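Local structure of putative cytosine/guanine deaminase (Unidentified, 2PAJ) at residues Ser227-Glu230 and Met231-Ala235; Val268-Cys271 and Gly272-Trp276. The protein catalyses the zinc-dependent hydrolytic deamination of 2-amino-4-hydroxypteridines to 2,4-dihydroxypteridines, releasing ammonium. One frame throughout, in Å; residues are numbered along the deposited sequence.

Overall arrangement
Contact 1 comes first along the chain. It lies at the start of helix 228-240, which follows strand 213-217 and leads into strand 244-248. Contact 2 comes later, at the end of helix 267-273, before strand 281-284. Each is a local contact within one continuous stretch. Neither closes a long loop, and they follow in series without crossing. The centres of contact 1 and contact 2 are about 10 Å apart. Two probable hydrogen bonds join them: W276 NE1 to M231 O at 2.9 Å and H274 ND1 to P228 O at 3.2 Å. The end of one helix is thus tied to the first turns of another, outside the barrel strands they connect.

Contact 1 (Ser227-Glu230 and Met231-Ala235)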
loop_
_atom_site.group_PDB
_atom_site.type_symbol
_atom_site.label_atom_id
_atom_site.label_comp_id
_atom_site.label_asym_id
_atom_site.label_seq_id
_atom_site.Cartn_x
_atom_site.Cartn_y
_atom_site.Cartn_z
ATOM N N SER A 227 -9.828 4.980 -23.711
ATOM C CA SER A 227 -9.537 4.625 -25.097
ATOM C C SER A 227 -8.026 4.467 -25.287
ATOM O O SER A 227 -7.246 5.094 -24.578
ATOM C CB SER A 227 -10.054 5.709 -26.041
ATOM O OG SER A 227 -9.288 6.894 -25.906
ATOM N N PRO A 228 -7.592 3.629 -26.250
ATOM C CA PRO A 228 -6.143 3.484 -26.423
ATOM C C PRO A 228 -5.397 4.749 -26.860
ATOM O O PRO A 228 -4.207 4.908 -26.579
ATOM C CB PRO A 228 -6.018 2.323 -27.413
ATOM C CG PRO A 228 -7.321 2.287 -28.106
ATOM C CD PRO A 228 -8.325 2.642 -27.064
ATOM N N ARG A 229 -6.095 5.645 -27.545
ATOM C CA ARG A 229 -5.501 6.909 -27.985
ATOM C C ARG A 229 -5.318 7.723 -26.705
ATOM O O ARG A 229 -4.349 8.470 -26.537
ATOM C CB ARG A 229 -6.466 7.620 -28.943
ATOM C CG ARG A 229 -6.215 9.103 -29.193
ATOM C CD ARG A 229 -7.526 9.724 -29.694
ATOM N NE ARG A 229 -7.418 11.111 -30.156
ATOM C CZ ARG A 229 -8.427 11.783 -30.725
ATOM N NH1 ARG A 229 -9.618 11.199 -30.900
ATOM N NH2 ARG A 229 -8.253 13.038 -31.141
ATOM N N GLU A 230 -6.274 7.556 -25.804
ATOM C CA GLU A 230 -6.242 8.246 -24.538
ATOM C C GLU A 230 -5.160 7.715 -23.598
ATOM O O GLU A 230 -4.623 8.471 -22.794
ATOM C CB GLU A 230 -7.613 8.172 -23.869
ATOM C CG GLU A 230 -8.527 9.296 -24.278
ATOM C CD GLU A 230 -9.913 9.167 -23.680
ATOM O OE1 GLU A 230 -10.638 10.191 -23.621
ATOM O OE2 GLU A 230 -10.284 8.037 -23.286
ATOM N N MET A 231 -4.813 6.430 -23.683
ATOM C CA MET A 231 -3.780 5.969 -22.768
ATOM C C MET A 231 -2.410 6.521 -23.168
ATOM O O MET A 231 -1.537 6.705 -22.319
ATOM C CB MET A 231 -3.782 4.427 -22.580
ATOM C CG MET A 231 -4.078 3.523 -23.764
ATOM S SD MET A 231 -4.517 1.793 -23.242
ATOM C CE MET A 231 -2.971 0.952 -23.419
ATOM N N ARG A 232 -2.231 6.834 -24.448
ATOM C CA ARG A 232 -0.961 7.411 -24.875
ATOM C C ARG A 232 -0.852 8.819 -24.295
ATOM O O ARG A 232 0.108 9.137 -23.576
ATOM C CB ARG A 232 -0.847 7.480 -26.397
ATOM C CG ARG A 232 -0.549 6.150 -27.057
ATOM C CD ARG A 232 0.122 6.359 -28.396
ATOM N NE ARG A 232 0.469 5.112 -29.077
ATOM C CZ ARG A 232 -0.415 4.276 -29.616
ATOM N NH1 ARG A 232 -1.709 4.557 -29.552
ATOM N NH2 ARG A 232 -0.011 3.163 -30.228
ATOM N N GLU A 233 -1.841 9.660 -24.590
ATOM C CA GLU A 233 -1.807 11.025 -24.088
ATOM C C GLU A 233 -1.839 11.039 -22.567
ATOM O O GLU A 233 -1.191 11.854 -21.922
ATOM C CB GLU A 233 -2.958 11.848 -24.684
ATOM C CG GLU A 233 -4.349 11.255 -24.524
ATOM C CD GLU A 233 -5.359 11.844 -25.528
ATOM O OE1 GLU A 233 -5.164 11.640 -26.756
ATOM O OE2 GLU A 233 -6.343 12.503 -25.092
ATOM N N THR A 234 -2.578 10.110 -21.993
ATOM C CA THR A 234 -2.669 10.025 -20.542
ATOM C C THR A 234 -1.291 9.725 -19.933
ATOM O O THR A 234 -0.966 10.206 -18.849
ATOM C CB THR A 234 -3.663 8.936 -20.142
ATOM O OG1 THR A 234 -4.409 9.372 -19.010
ATOM C CG2 THR A 234 -2.946 7.656 -19.830
ATOM N N ALA A 235 -0.492 8.927 -20.642
ATOM C CA ALA A 235 0.853 8.571 -20.201
ATOM C C ALA A 235 1.766 9.797 -20.272
ATOM O O ALA A 235 2.562 10.047 -19.368
ATOM C CB ALA A 235 1.406 7.457 -21.082
#
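M231 opens the second segment by bonding back to S227. Its backbone N lies 2.9 Å from S227 O and makes the first turn of the helix. M231 CG sits between its own backbone N and carbonyl carbon (chi1 38°). This folds the side chain back over P228, with M231 CG 4.3 Å from P228 CB, while the sulfur passes near P228 CA. F270 of helix 267-273 touches both P228 and M231. R232 N makes a weak bond to P228 O at 3.5 Å, and its CB packs against R229 O. E233 N points almost straight at R229 O, but the bond is weak at 3.4 Å. The E233 carboxylate turns back along the helix. OE1 of E233 lies 4.1 Å from NE of R229, too far for a salt bridge, and the two flat groups are nearly perpendicular (86°). Any attraction between these charges is probably loose. The other oxygen, E233 OE2, comes 4.0 Å from E230 CG. T234 comes one turn after E230, and its side chain touches W276.

At the start of the helix, E230 N donates to S227 OG at 3.1 Å. In return S227 N donates to E230 OE2 at 3.1 Å, reaching its anti side. T172 OG1 also bonds that oxygen. This reciprocal pair is a capping box, with S227 as N-cap of a helix in the barrel of an amidohydrolase.

Contact 2 (Val268-Cys271 and Gly272-Trp276); sequences VAFC and GEHDW
The rings of F270 and H274 form an offset stack, with F270 and H274 centroids 4.1 Å apart and planes inclined by 28°. The NE2 atom of the imidazole lies over one face of the phenyl ring, shifted toward its rim. H274 NE2 is 3.4 Å from both F270 CZ and F270 CE1. F270 holds CG anti to its backbone N (chi1 -171°), which brings the end of its side chain nearer to H274. The other ring nitrogen, H274 ND1, hydrogen-bonds P228 O of helix 228-240, so the imidazole is held by both a stack and a bond.

The hydrogen bonds across the contact are all between backbone atoms. G272 N donates to V268 O at 2.9 Å, and E273 N to A269 O at 3.1 Å. These are ordinary helical bonds. C271 O then accepts twice. H274 N meets it at 3.2 Å from well above the carbonyl plane, off the lone pairs. W276 N reaches the same C271 O at 2.8 Å from the opposite face. Two donors thus grip one carbonyl where the chain leaves the helix.

Apolar packing adds C271 CB against W276 CB at 4.0 Å. The indole beyond leads away, toward T234 and strands 244-248 and 281-284.

D275 has positive phi, and its N bonds G272 O at 3.2 Å. With the bond from W276 N to C271 O, this is a Schellman motif. It ends helix 267-273 in the TIM-barrel domain.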
loop_
_atom_site.group_PDB
_atom_site.type_symbol
_atom_site.label_atom_id
_atom_site.label_comp_id
_atom_site.label_asym_id
_atom_site.label_seq_id
_atom_site.Cartn_x
_atom_site.Cartn_y
_atom_site.Cartn_z
ATOM N N VAL A 268 -0.225 -7.098 -22.319
ATOM C CA VAL A 268 1.016 -6.433 -21.960
ATOM C C VAL A 268 1.637 -5.789 -23.208
ATOM O O VAL A 268 2.037 -4.632 -23.183
ATOM C CB VAL A 268 1.999 -7.449 -21.321
ATOM C CG1 VAL A 268 3.327 -6.793 -21.010
ATOM C CG2 VAL A 268 1.386 -8.009 -20.065
ATOM N N ALA A 269 1.690 -6.545 -24.301
ATOM C CA ALA A 269 2.247 -6.062 -25.559
ATOM C C ALA A 269 1.482 -4.827 -26.070
ATOM O O ALA A 269 2.062 -3.925 -26.678
ATOM C CB ALA A 269 2.215 -7.189 -26.598
ATOM N N PHE A 270 0.181 -4.798 -25.816
ATOM C CA PHE A 270 -0.669 -3.682 -26.217
ATOM C C PHE A 270 -0.282 -2.473 -25.365
ATOM O O PHE A 270 -0.074 -1.371 -25.872
ATOM C CB PHE A 270 -2.136 -4.041 -25.978
ATOM C CG PHE A 270 -3.101 -3.050 -26.539
ATOM C CD1 PHE A 270 -3.370 -3.023 -27.901
ATOM C CD2 PHE A 270 -3.735 -2.129 -25.709
ATOM C CE1 PHE A 270 -4.256 -2.091 -28.431
ATOM C CE2 PHE A 270 -4.625 -1.189 -26.225
ATOM C CZ PHE A 270 -4.889 -1.166 -27.589
ATOM N N CYS A 271 -0.181 -2.687 -24.058
ATOM C CA CYS A 271 0.210 -1.619 -23.143
ATOM C C CYS A 271 1.535 -1.016 -23.571
ATOM O O CYS A 271 1.720 0.194 -23.523
ATOM C CB CYS A 271 0.340 -2.156 -21.722
ATOM S SG CYS A 271 -1.230 -2.422 -20.920
ATOM N N GLY A 272 2.459 -1.872 -23.983
ATOM C CA GLY A 272 3.747 -1.386 -24.423
ATOM C C GLY A 272 3.585 -0.447 -25.600
ATOM O O GLY A 272 4.127 0.651 -25.602
ATOM N N GLU A 273 2.812 -0.878 -26.591
ATOM C CA GLU A 273 2.572 -0.104 -27.798
ATOM C C GLU A 273 1.826 1.212 -27.604
ATOM O O GLU A 273 1.731 2.019 -28.528
ATOM C CB GLU A 273 1.847 -0.982 -28.817
ATOM C CG GLU A 273 2.816 -1.667 -29.766
ATOM C CD GLU A 273 2.173 -2.730 -30.629
ATOM O OE1 GLU A 273 1.126 -2.459 -31.259
ATOM O OE2 GLU A 273 2.733 -3.843 -30.686
ATOM N N HIS A 274 1.325 1.436 -26.394
ATOM C CA HIS A 274 0.597 2.653 -26.076
ATOM C C HIS A 274 1.202 3.415 -24.916
ATOM O O HIS A 274 0.484 4.022 -24.126
ATOM C CB HIS A 274 -0.855 2.317 -25.783
ATOM C CG HIS A 274 -1.576 1.761 -26.968
ATOM N ND1 HIS A 274 -2.513 2.483 -27.676
ATOM C CD2 HIS A 274 -1.434 0.584 -27.622
ATOM C CE1 HIS A 274 -2.912 1.776 -28.717
ATOM N NE2 HIS A 274 -2.273 0.619 -28.707
ATOM N N ASP A 275 2.531 3.371 -24.828
ATOM C CA ASP A 275 3.288 4.069 -23.793
ATOM C C ASP A 275 2.898 3.736 -22.351
ATOM O O ASP A 275 2.942 4.608 -21.477
ATOM C CB ASP A 275 3.177 5.587 -24.001
ATOM C CG ASP A 275 3.707 6.041 -25.363
ATOM O OD1 ASP A 275 4.878 5.734 -25.698
ATOM O OD2 ASP A 275 2.948 6.710 -26.100
ATOM N N TRP A 276 2.541 2.477 -22.094
ATOM C CA TRP A 276 2.138 2.078 -20.754
ATOM C C TRP A 276 2.973 0.995 -20.083
ATOM O O TRP A 276 2.446 0.120 -19.395
ATOM C CB TRP A 276 0.653 1.686 -20.728
ATOM C CG TRP A 276 -0.186 2.804 -20.259
ATOM C CD1 TRP A 276 -0.592 3.894 -20.989
ATOM C CD2 TRP A 276 -0.605 3.050 -18.910
ATOM N NE1 TRP A 276 -1.227 4.806 -20.176
ATOM C CE2 TRP A 276 -1.250 4.320 -18.897
ATOM C CE3 TRP A 276 -0.494 2.330 -17.708
ATOM C CZ2 TRP A 276 -1.783 4.884 -17.722
ATOM C CZ3 TRP A 276 -1.023 2.887 -16.548
ATOM C CH2 TRP A 276 -1.661 4.155 -16.563
#